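Local coordinates for protein glutathione S-transferase 2 (PDB 1TW9) that probably catalyses the transfer of glutathione to electrophilic substrates, with release of a halide ion from halogenated ones, as a sigma-class glutathione transferase, at residues A[37-42]-A[49-54]; A[151-156]-A[186-191]. All blocks are in the same frame, centred on the assembly; numbering follows the deposited sequence.

Interaction 1. Residues A[37-42]-A[49-54]; sequences ETFVPL and GQVPVL. Unlike the reference sequence in segment 37-42: Val40 (reference Ala).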
loop_
_atom_site.group_PDB
_atom_site.type_symbol
_atom_site.label_atom_id
_atom_site.label_comp_id
_atom_site.label_asym_id
_atom_site.label_seq_id
_atom_site.Cartn_x
_atom_site.Cartn_y
_atom_site.Cartn_z
ATOM N N GLU A 37 13.798 -22.636 -8.895
ATOM C CA GLU A 37 15.153 -23.102 -8.756
ATOM C C GLU A 37 16.160 -21.966 -8.907
ATOM O O GLU A 37 17.162 -21.926 -8.183
ATOM C CB GLU A 37 15.434 -24.235 -9.764
ATOM C CG GLU A 37 14.744 -25.554 -9.441
ATOM C CD GLU A 37 13.249 -25.618 -9.771
ATOM O OE1 GLU A 37 12.710 -24.724 -10.481
ATOM O OE2 GLU A 37 12.617 -26.608 -9.302
ATOM N N THR A 38 15.918 -21.022 -9.818
ATOM C CA THR A 38 16.866 -19.915 -9.928
ATOM C C THR A 38 16.592 -18.844 -8.878
ATOM O O THR A 38 17.492 -18.075 -8.544
ATOM C CB THR A 38 16.896 -19.298 -11.327
ATOM O OG1 THR A 38 17.812 -18.189 -11.350
ATOM C CG2 THR A 38 15.590 -18.690 -11.656
ATOM N N PHE A 39 15.366 -18.807 -8.371
ATOM C CA PHE A 39 15.001 -17.852 -7.306
ATOM C C PHE A 39 15.761 -18.123 -6.006
ATOM O O PHE A 39 16.203 -17.183 -5.343
ATOM C CB PHE A 39 13.508 -17.938 -7.015
ATOM C CG PHE A 39 13.074 -17.171 -5.780
ATOM C CD1 PHE A 39 12.844 -15.809 -5.836
ATOM C CD2 PHE A 39 12.936 -17.810 -4.560
ATOM C CE1 PHE A 39 12.450 -15.114 -4.701
ATOM C CE2 PHE A 39 12.550 -17.107 -3.450
ATOM C CZ PHE A 39 12.304 -15.731 -3.549
ATOM N N VAL A 40 15.901 -19.405 -5.660
ATOM C CA VAL A 40 16.471 -19.820 -4.352
ATOM C C VAL A 40 17.802 -19.133 -3.980
ATOM O O VAL A 40 17.880 -18.509 -2.909
ATOM C CB VAL A 40 16.628 -21.332 -4.246
ATOM C CG1 VAL A 40 17.147 -21.700 -2.854
ATOM C CG2 VAL A 40 15.319 -22.023 -4.517
ATOM N N PRO A 41 18.823 -19.203 -4.845
ATOM C CA PRO A 41 20.071 -18.485 -4.598
ATOM C C PRO A 41 19.974 -16.966 -4.687
ATOM O O PRO A 41 20.903 -16.268 -4.258
ATOM C CB PRO A 41 20.987 -19.007 -5.713
ATOM C CG PRO A 41 20.361 -20.337 -6.109
ATOM C CD PRO A 41 18.905 -19.962 -6.110
ATOM N N LEU A 42 18.880 -16.446 -5.247
ATOM C CA LEU A 42 18.727 -15.011 -5.400
ATOM C C LEU A 42 17.972 -14.402 -4.213
ATOM O O LEU A 42 18.032 -13.190 -4.006
ATOM C CB LEU A 42 18.021 -14.678 -6.729
ATOM C CG LEU A 42 18.901 -14.605 -7.998
ATOM C CD1 LEU A 42 19.970 -15.651 -7.974
ATOM C CD2 LEU A 42 18.075 -14.712 -9.273
ATOM N N GLY A 49 13.495 -10.414 0.660
ATOM C CA GLY A 49 13.540 -11.869 0.351
ATOM C C GLY A 49 12.468 -12.359 -0.622
ATOM O O GLY A 49 12.141 -13.558 -0.671
ATOM N N GLN A 50 11.870 -11.439 -1.374
ATOM C CA GLN A 50 10.757 -11.777 -2.254
ATOM C C GLN A 50 10.835 -11.039 -3.565
ATOM O O GLN A 50 11.604 -10.072 -3.713
ATOM C CB GLN A 50 9.443 -11.412 -1.650
ATOM C CG GLN A 50 9.170 -11.988 -0.323
ATOM C CD GLN A 50 8.105 -11.155 0.315
ATOM O OE1 GLN A 50 8.356 -10.012 0.720
ATOM N NE2 GLN A 50 6.924 -11.657 0.330
ATOM N N VAL A 51 9.974 -11.474 -4.467
ATOM C CA VAL A 51 9.799 -10.834 -5.761
ATOM C C VAL A 51 8.307 -10.457 -5.845
ATOM O O VAL A 51 7.474 -11.003 -5.100
ATOM C CB VAL A 51 10.424 -11.889 -6.709
ATOM C CG1 VAL A 51 9.480 -12.940 -7.258
ATOM C CG2 VAL A 51 11.719 -11.510 -7.397
ATOM N N PRO A 52 7.958 -9.416 -6.589
ATOM C CA PRO A 52 8.767 -8.792 -7.603
ATOM C C PRO A 52 9.715 -7.761 -7.034
ATOM O O PRO A 52 9.493 -7.246 -5.937
ATOM C CB PRO A 52 7.724 -8.016 -8.398
ATOM C CG PRO A 52 6.700 -7.701 -7.410
ATOM C CD PRO A 52 6.561 -8.976 -6.686
ATOM N N VAL A 53 10.781 -7.517 -7.769
ATOM C CA VAL A 53 11.677 -6.438 -7.459
ATOM C C VAL A 53 11.966 -5.744 -8.764
ATOM O O VAL A 53 12.350 -6.402 -9.755
ATOM C CB VAL A 53 12.998 -6.976 -6.853
ATOM C CG1 VAL A 53 14.066 -5.889 -6.697
ATOM C CG2 VAL A 53 12.738 -7.594 -5.510
ATOM N N LEU A 54 11.927 -4.406 -8.723
ATOM C CA LEU A 54 12.305 -3.576 -9.856
ATOM C C LEU A 54 13.710 -3.085 -9.622
ATOM O O LEU A 54 14.011 -2.714 -8.509
ATOM C CB LEU A 54 11.353 -2.362 -9.909
ATOM C CG LEU A 54 11.627 -1.321 -11.003
ATOM C CD1 LEU A 54 11.305 -1.904 -12.373
ATOM C CD2 LEU A 54 10.875 -0.084 -10.653
#
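Phe39 carries the whole of the 37-42 side of this contact, reaching across to Gly49, Gln50 and Val51. Just before it, Thr38 N is hydrogen-bonded to Thr35 OG1, fastening the start of the short helix from which the ring projects. With CG of Phe39 placed trans to the backbone N (chi1 170°), the ring is carried off the helix and toward 49-54. Its far end leads: CZ of Phe39 comes 3.6 Å from Gly49 O, which sits at the ring edge, close to the ring plane. The CA of Gln50 meets the same edge, 4.4 Å from CZ of Phe39. Beside CZ, Phe39 CE1 approaches Val51 CB obliquely at 4.3 Å, the apolar part of the contact, while Phe9 of strand 4-9 meets the ring with planes inclined by about 50°. No hydrogen bond crosses the interface; Gly49 O instead accepts one from Lys43 NZ. Further along, Leu42 N bonds to Phe39 O at 2.8 Å, holding the chain in a turn directly after the aromatic residue. On the other side the chain passes from Val51 through a cis peptide bond into Pro52 and then strand 53-56. A cis-proline leading into this antiparallel strand is a hallmark of the thioredoxin-like N-terminal domain of glutathione transferases.

Interaction 2. Residues A[151-156]-A[186-191]; sequences DKISWV and ERIQQT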
loop_
_atom_site.group_PDB
_atom_site.type_symbol
_atom_site.label_atom_id
_atom_site.label_comp_id
_atom_site.label_asym_id
_atom_site.label_seq_id
_atom_site.Cartn_x
_atom_site.Cartn_y
_atom_site.Cartn_z
ATOM N N ASP A 151 -10.049 11.612 -14.703
ATOM C CA ASP A 151 -10.447 11.537 -16.092
ATOM C C ASP A 151 -9.470 10.764 -16.987
ATOM O O ASP A 151 -9.610 10.850 -18.221
ATOM C CB ASP A 151 -10.674 12.949 -16.644
ATOM C CG ASP A 151 -9.463 13.737 -16.730
ATOM O OD1 ASP A 151 -8.387 13.278 -16.260
ATOM O OD2 ASP A 151 -9.454 14.902 -17.246
ATOM N N LYS A 152 -8.515 10.034 -16.406
ATOM C CA LYS A 152 -7.514 9.325 -17.166
ATOM C C LYS A 152 -7.210 8.021 -16.492
ATOM O O LYS A 152 -7.449 7.820 -15.294
ATOM C CB LYS A 152 -6.280 10.200 -17.197
ATOM C CG LYS A 152 -5.109 9.691 -17.919
ATOM C CD LYS A 152 -3.968 10.691 -17.708
ATOM C CE LYS A 152 -2.684 10.283 -18.498
ATOM N NZ LYS A 152 -1.431 11.028 -18.150
ATOM N N ILE A 153 -6.733 7.087 -17.268
ATOM C CA ILE A 153 -6.429 5.761 -16.789
ATOM C C ILE A 153 -5.367 5.853 -15.729
ATOM O O ILE A 153 -4.416 6.701 -15.823
ATOM C CB ILE A 153 -5.962 4.899 -17.982
ATOM C CG1 ILE A 153 -5.816 3.420 -17.612
ATOM C CG2 ILE A 153 -4.670 5.388 -18.563
ATOM C CD1 ILE A 153 -5.724 2.417 -18.778
ATOM N N SER A 154 -5.476 4.994 -14.709
ATOM C CA SER A 154 -4.449 4.958 -13.661
ATOM C C SER A 154 -4.063 3.503 -13.418
ATOM O O SER A 154 -4.789 2.568 -13.831
ATOM C CB SER A 154 -4.909 5.558 -12.365
ATOM O OG SER A 154 -5.971 4.807 -11.799
ATOM N N TRP A 155 -3.038 3.336 -12.606
ATOM C CA TRP A 155 -2.542 1.933 -12.324
ATOM C C TRP A 155 -3.575 1.108 -11.573
ATOM O O TRP A 155 -3.614 -0.152 -11.750
ATOM C CB TRP A 155 -1.238 1.962 -11.563
ATOM C CG TRP A 155 -1.259 2.595 -10.211
ATOM C CD1 TRP A 155 -1.178 3.940 -9.896
ATOM C CD2 TRP A 155 -1.207 1.895 -8.957
ATOM N NE1 TRP A 155 -1.118 4.099 -8.518
ATOM C CE2 TRP A 155 -1.185 2.864 -7.924
ATOM C CE3 TRP A 155 -1.311 0.556 -8.603
ATOM C CZ2 TRP A 155 -1.180 2.523 -6.566
ATOM C CZ3 TRP A 155 -1.272 0.236 -7.255
ATOM C CH2 TRP A 155 -1.202 1.202 -6.268
ATOM N N VAL A 156 -4.434 1.733 -10.800
ATOM C CA VAL A 156 -5.494 0.932 -10.080
ATOM C C VAL A 156 -6.556 0.470 -11.088
ATOM O O VAL A 156 -7.118 -0.612 -10.940
ATOM C CB VAL A 156 -6.145 1.605 -8.855
ATOM C CG1 VAL A 156 -7.124 2.757 -9.275
ATOM C CG2 VAL A 156 -6.835 0.552 -8.006
ATOM N N GLU A 186 -13.532 -4.157 -19.726
ATOM C CA GLU A 186 -13.342 -4.218 -21.175
ATOM C C GLU A 186 -12.658 -2.961 -21.691
ATOM O O GLU A 186 -11.767 -3.035 -22.538
ATOM C CB GLU A 186 -14.647 -4.437 -21.848
ATOM C CG GLU A 186 -15.212 -5.789 -21.513
ATOM C CD GLU A 186 -14.558 -7.018 -22.157
ATOM O OE1 GLU A 186 -15.087 -8.118 -21.850
ATOM O OE2 GLU A 186 -13.563 -6.971 -22.944
ATOM N N ARG A 187 -13.049 -1.829 -21.155
ATOM C CA ARG A 187 -12.429 -0.569 -21.584
ATOM C C ARG A 187 -10.945 -0.600 -21.318
ATOM O O ARG A 187 -10.146 -0.212 -22.145
ATOM C CB ARG A 187 -13.051 0.527 -20.746
ATOM C CG ARG A 187 -12.540 1.892 -20.883
ATOM C CD ARG A 187 -13.247 2.804 -19.855
ATOM N NE ARG A 187 -14.723 2.876 -20.086
ATOM C CZ ARG A 187 -15.711 2.523 -19.241
ATOM N NH1 ARG A 187 -15.552 2.031 -17.975
ATOM N NH2 ARG A 187 -16.926 2.700 -19.703
ATOM N N ILE A 188 -10.572 -1.042 -20.134
ATOM C CA ILE A 188 -9.163 -1.035 -19.749
ATOM C C ILE A 188 -8.377 -2.024 -20.588
ATOM O O ILE A 188 -7.309 -1.757 -21.069
ATOM C CB ILE A 188 -8.989 -1.296 -18.253
ATOM C CG1 ILE A 188 -9.682 -0.211 -17.449
ATOM C CG2 ILE A 188 -7.493 -1.330 -17.877
ATOM C CD1 ILE A 188 -9.275 1.220 -17.814
ATOM N N GLN A 189 -8.918 -3.209 -20.713
ATOM C CA GLN A 189 -8.185 -4.285 -21.369
ATOM C C GLN A 189 -8.169 -4.177 -22.872
ATOM O O GLN A 189 -7.357 -4.885 -23.500
ATOM C CB GLN A 189 -8.630 -5.656 -20.892
ATOM C CG GLN A 189 -8.428 -5.806 -19.346
ATOM C CD GLN A 189 -7.613 -6.986 -18.945
ATOM O OE1 GLN A 189 -6.568 -6.898 -18.212
ATOM N NE2 GLN A 189 -8.050 -8.106 -19.407
ATOM N N GLN A 190 -9.054 -3.362 -23.458
ATOM C CA GLN A 190 -8.994 -3.042 -24.873
ATOM C C GLN A 190 -8.177 -1.779 -25.179
ATOM O O GLN A 190 -7.970 -1.432 -26.360
ATOM C CB GLN A 190 -10.416 -2.898 -25.428
ATOM C CG GLN A 190 -11.216 -4.235 -25.428
ATOM C CD GLN A 190 -10.461 -5.430 -26.091
ATOM O OE1 GLN A 190 -10.181 -6.433 -25.428
ATOM N NE2 GLN A 190 -10.117 -5.299 -27.334
ATOM N N THR A 191 -7.678 -1.083 -24.145
ATOM C CA THR A 191 -6.781 0.068 -24.375
ATOM C C THR A 191 -5.639 -0.426 -25.260
ATOM O O THR A 191 -5.071 -1.468 -24.922
ATOM C CB THR A 191 -6.252 0.565 -23.027
ATOM O OG1 THR A 191 -7.366 0.934 -22.188
ATOM C CG2 THR A 191 -5.500 1.770 -23.177
#
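The start of helix 155-170, where glutathione transferases carry an N-capping box and a hydrophobic staple, supplies one half of this contact, and the end of helix 179-189 supplies the other. Ile153 directly precedes Ser154, the N-cap residue, whose backbone N is hydrogen-bonded to Asp157 OD2. From there Ile153 extends nearly straight, both torsions close to 180° (chi1 -171°), and presents its CD1 methyl to the end of helix 179-189. Ile153 CD1 lies 3.9 Å from Ile188 CD1, and the two side chains cross obliquely, with Ile153 CG1 also 4.1 Å from Ile188 CD1. Ile188 touches Leu158 as well, so it packs against both positions that a staple would join, and Phe147 lies against both isoleucines. The second meeting is tip to tip: Ile153 CD1 stands 4.1 Å from Thr191 OG1. Thr191 OG1 folds back onto the helix end, 3.0 Å from Arg187 O and 2.9 Å from Ile188 O; its single proton may go to either carbonyl. Although Thr191 occupies the N-cap position of helix 192-200, its side chain makes no capping bond there. The contact therefore rests on van der Waals packing of aliphatic groups with one hydroxyl at its margin, and no hydrogen bond crosses it: carbonyls of its own helix end engage the Thr191 hydroxyl, and Asp157, in the first turn of helix 155-170, the Ser154 amide.

Interaction 1 precedes interaction 2 along the chain, and the two never touch: their centres are 30 Å apart, on opposite sides of the chain's centre, with nearest atoms about 11 Å apart. The first belongs to the thioredoxin-like domain, joining helix 36-39 to the approach of strand 53-56; the second lies in the all-helical C-terminal domain, between the residue leading into helix 155-170 and the end of helix 179-189 with the turn after it. Helix 64-75 adjoins both pairs of segments, Pro52 and Leu54 packing on Ile67 and Trp155 on Cys68 and Arg69. Each contact thus stays within one domain, the first joining segments close in sequence, the second segments far apart.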